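Local coordinates for tRNA (guanosine(18)-2'-O)-methyltransferase (Aquifex aeolicus, PDB 1ZJR), which catalyses the S-adenosyl-L-methionine-dependent 2'-O methylation of guanosine 18 in a subset of tRNAs, at residues F98-T103 against I139-I144. Residues are numbered along the deposited sequence; the frame is centred on the assembly and turned at random.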
ATOM      1  N   PHE A  98      -4.463   5.528  13.140  1.00 38.05           N
ATOM      2  CA  PHE A  98      -4.524   5.502  11.679  1.00 36.18           C
ATOM      3  C   PHE A  98      -5.969   5.548  11.196  1.00 33.94           C
ATOM      4  O   PHE A  98      -6.826   4.858  11.740  1.00 34.37           O
ATOM      5  CB  PHE A  98      -3.879   4.222  11.139  1.00 33.81           C
ATOM      6  CG  PHE A  98      -2.379   4.221  11.180  1.00 33.92           C
ATOM      7  CD1 PHE A  98      -1.640   4.307   9.999  1.00 32.83           C
ATOM      8  CD2 PHE A  98      -1.701   4.097  12.387  1.00 33.92           C
ATOM      9  CE1 PHE A  98      -0.245   4.265  10.021  1.00 33.27           C
ATOM     10  CE2 PHE A  98      -0.306   4.055  12.422  1.00 34.55           C
ATOM     11  CZ  PHE A  98       0.424   4.137  11.237  1.00 34.62           C
ATOM     12  N   GLN A  99      -6.245   6.367  10.185  1.00 34.16           N
ATOM     13  CA  GLN A  99      -7.596   6.416   9.637  1.00 33.05           C
ATOM     14  C   GLN A  99      -7.659   5.284   8.617  1.00 32.70           C
ATOM     15  O   GLN A  99      -6.719   5.084   7.840  1.00 31.90           O
ATOM     16  CB  GLN A  99      -7.883   7.752   8.942  1.00 33.98           C
ATOM     17  CG  GLN A  99      -7.064   8.024   7.689  1.00 35.88           C
ATOM     18  CD  GLN A  99      -7.541   9.257   6.925  1.00 34.89           C
ATOM     19  OE1 GLN A  99      -6.859   9.745   6.024  1.00 36.32           O
ATOM     20  NE2 GLN A  99      -8.717   9.760   7.279  1.00 35.27           N
ATOM     21  N   ILE A 100      -8.752   4.531   8.639  1.00 30.51           N
ATOM     22  CA  ILE A 100      -8.931   3.423   7.712  1.00 30.57           C
ATOM     23  C   ILE A 100      -9.792   3.904   6.547  1.00 29.05           C
ATOM     24  O   ILE A 100     -10.966   4.233   6.721  1.00 29.58           O
ATOM     25  CB  ILE A 100      -9.621   2.230   8.404  1.00 30.41           C
ATOM     26  CG1 ILE A 100      -8.903   1.913   9.721  1.00 30.98           C
ATOM     27  CG2 ILE A 100      -9.618   1.018   7.477  1.00 31.14           C
ATOM     28  CD1 ILE A 100      -7.424   1.584   9.571  1.00 29.02           C
ATOM     29  N   VAL A 101      -9.186   3.945   5.364  1.00 27.87           N
ATOM     30  CA  VAL A 101      -9.840   4.403   4.141  1.00 27.45           C
ATOM     31  C   VAL A 101     -10.071   3.197   3.231  1.00 29.28           C
ATOM     32  O   VAL A 101      -9.121   2.572   2.760  1.00 27.34           O
ATOM     33  CB  VAL A 101      -8.944   5.443   3.425  1.00 27.98           C
ATOM     34  CG1 VAL A 101      -9.617   5.961   2.156  1.00 27.93           C
ATOM     35  CG2 VAL A 101      -8.646   6.602   4.383  1.00 27.70           C
ATOM     36  N   ALA A 102     -11.335   2.876   2.975  1.00 28.72           N
ATOM     37  CA  ALA A 102     -11.647   1.713   2.156  1.00 28.15           C
ATOM     38  C   ALA A 102     -12.463   1.991   0.906  1.00 27.59           C
ATOM     39  O   ALA A 102     -13.408   2.775   0.925  1.00 26.75           O
ATOM     40  CB  ALA A 102     -12.362   0.674   3.006  1.00 28.58           C
ATOM     41  N   THR A 103     -12.093   1.333  -0.188  1.00 28.12           N
ATOM     42  CA  THR A 103     -12.822   1.483  -1.440  1.00 27.10           C
ATOM     43  C   THR A 103     -14.104   0.678  -1.266  1.00 27.43           C
ATOM     44  O   THR A 103     -14.059  -0.538  -1.073  1.00 27.75           O
ATOM     45  CB  THR A 103     -12.041   0.896  -2.622  1.00 26.67           C
ATOM     46  OG1 THR A 103     -11.728  -0.475  -2.339  1.00 27.45           O
ATOM     47  CG2 THR A 103     -10.754   1.680  -2.853  1.00 26.04           C
ATOM     48  N   ILE A 139     -15.556  -1.194   9.771  1.00 39.90           N
ATOM     49  CA  ILE A 139     -14.628  -0.510  10.664  1.00 41.03           C
ATOM     50  C   ILE A 139     -13.906   0.675  10.019  1.00 39.90           C
ATOM     51  O   ILE A 139     -13.093   1.337  10.660  1.00 39.65           O
ATOM     52  CB  ILE A 139     -13.570  -1.500  11.207  1.00 44.60           C
ATOM     53  CG1 ILE A 139     -12.790  -0.851  12.350  1.00 48.57           C
ATOM     54  CG2 ILE A 139     -12.611  -1.919  10.090  1.00 43.64           C
ATOM     55  CD1 ILE A 139     -13.650  -0.480  13.544  1.00 50.69           C
ATOM     56  N   ALA A 140     -14.212   0.952   8.756  1.00 38.59           N
ATOM     57  CA  ALA A 140     -13.565   2.049   8.040  1.00 36.72           C
ATOM     58  C   ALA A 140     -13.973   3.437   8.528  1.00 36.00           C
ATOM     59  O   ALA A 140     -15.101   3.646   8.964  1.00 36.65           O
ATOM     60  CB  ALA A 140     -13.855   1.931   6.545  1.00 34.97           C
ATOM     61  N   ASP A 141     -13.041   4.381   8.441  1.00 34.79           N
ATOM     62  CA  ASP A 141     -13.284   5.765   8.834  1.00 35.86           C
ATOM     63  C   ASP A 141     -13.809   6.510   7.614  1.00 35.59           C
ATOM     64  O   ASP A 141     -14.607   7.442   7.729  1.00 35.10           O
ATOM     65  CB  ASP A 141     -11.987   6.418   9.312  1.00 37.84           C
ATOM     66  CG  ASP A 141     -11.496   5.841  10.621  1.00 40.48           C
ATOM     67  OD1 ASP A 141     -12.165   6.067  11.651  1.00 40.82           O
ATOM     68  OD2 ASP A 141     -10.449   5.159  10.622  1.00 39.15           O
ATOM     69  N   LYS A 142     -13.345   6.092   6.441  1.00 33.23           N
ATOM     70  CA  LYS A 142     -13.766   6.699   5.184  1.00 32.94           C
ATOM     71  C   LYS A 142     -14.089   5.610   4.164  1.00 32.14           C
ATOM     72  O   LYS A 142     -13.369   4.615   4.060  1.00 30.77           O
ATOM     73  CB  LYS A 142     -12.657   7.598   4.622  1.00 35.48           C
ATOM     74  CG  LYS A 142     -12.351   8.852   5.442  1.00 37.54           C
ATOM     75  CD  LYS A 142     -13.481   9.866   5.349  1.00 40.39           C
ATOM     76  CE  LYS A 142     -13.130  11.145   6.097  1.00 42.26           C
ATOM     77  NZ  LYS A 142     -12.853  10.874   7.532  1.00 44.17           N
ATOM     78  N   LYS A 143     -15.183   5.799   3.431  1.00 31.57           N
ATOM     79  CA  LYS A 143     -15.597   4.868   2.384  1.00 33.69           C
ATOM     80  C   LYS A 143     -15.485   5.674   1.097  1.00 31.54           C
ATOM     81  O   LYS A 143     -16.178   6.672   0.933  1.00 32.30           O
ATOM     82  CB  LYS A 143     -17.042   4.413   2.606  1.00 35.62           C
ATOM     83  CG  LYS A 143     -17.249   3.654   3.907  1.00 39.68           C
ATOM     84  CD  LYS A 143     -18.670   3.126   4.034  1.00 43.04           C
ATOM     85  CE  LYS A 143     -19.687   4.248   3.983  1.00 44.66           C
ATOM     86  NZ  LYS A 143     -21.080   3.726   4.077  1.00 49.28           N
ATOM     87  N   ILE A 144     -14.621   5.241   0.184  1.00 29.65           N
ATOM     88  CA  ILE A 144     -14.397   5.995  -1.044  1.00 27.99           C
ATOM     89  C   ILE A 144     -14.686   5.312  -2.372  1.00 28.04           C
ATOM     90  O   ILE A 144     -14.679   4.090  -2.487  1.00 26.54           O
ATOM     91  CB  ILE A 144     -12.932   6.481  -1.119  1.00 28.62           C
ATOM     92  CG1 ILE A 144     -11.987   5.268  -1.070  1.00 27.25           C
ATOM     93  CG2 ILE A 144     -12.640   7.446   0.027  1.00 28.66           C
ATOM     94  CD1 ILE A 144     -10.526   5.592  -1.359  1.00 25.94           C
TER
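Ala140 packs against Ala102 where strands 99-103 and 142-144, with the loop leading into the second, come side by side in the parallel sheet of the SPOUT-class, knotted methyltransferase fold. Strand 99-103 lies between 121-126 and 142-145, and its N-to-C direction makes 24° with that of 142-144. Ala140 CB lies 4.0 Å from Ala102 CB, itself on the face that carries Lys143, with Ile100 CG2 a looser neighbour of Ala140.

Asp141 closes the start of the ladder before regular pairing begins. Its CG stands anti to its own carbonyl carbon (chi1 -69°), which sets the carboxylate beside Ile100 N, where the anti lone pair of OD2 takes a nearly straight bond from that amide at 2.7 Å. In return, Ile100 O accepts two donors: Asp141 N in the plane of the carbonyl, and Lys142 N at 3.0 Å, tilted from it. Ile100 is thus held at both its amide and its carbonyl.

From Lys142 onward the parallel pattern is regular, its carbonyl O receiving Ala102 N in an almost linear bond. Lys142 CB meets Val101 CG2 on the opposite face, that of Thr103 and Ile144. Lys143 NZ forms a salt bridge with Glu108.

Ile144 N returns to Ala102 O at 2.8 Å. Beyond it, the side chain lies across Val101 at about a right angle and also touches Ile164 of helix 157-174. An alanine here would keep the backbone bond but is likely to open a gap beside Val101 CG1 and lose the contact with Ile164. Thr103, a predicted S-adenosyl-L-methionine-binding residue, hydrogen-bonds a glycerol through OG1. With Ile144 CG1 between its backbone N and carbonyl carbon (chi1 59°), CD1 settles 3.6 Å from Val101 CG1.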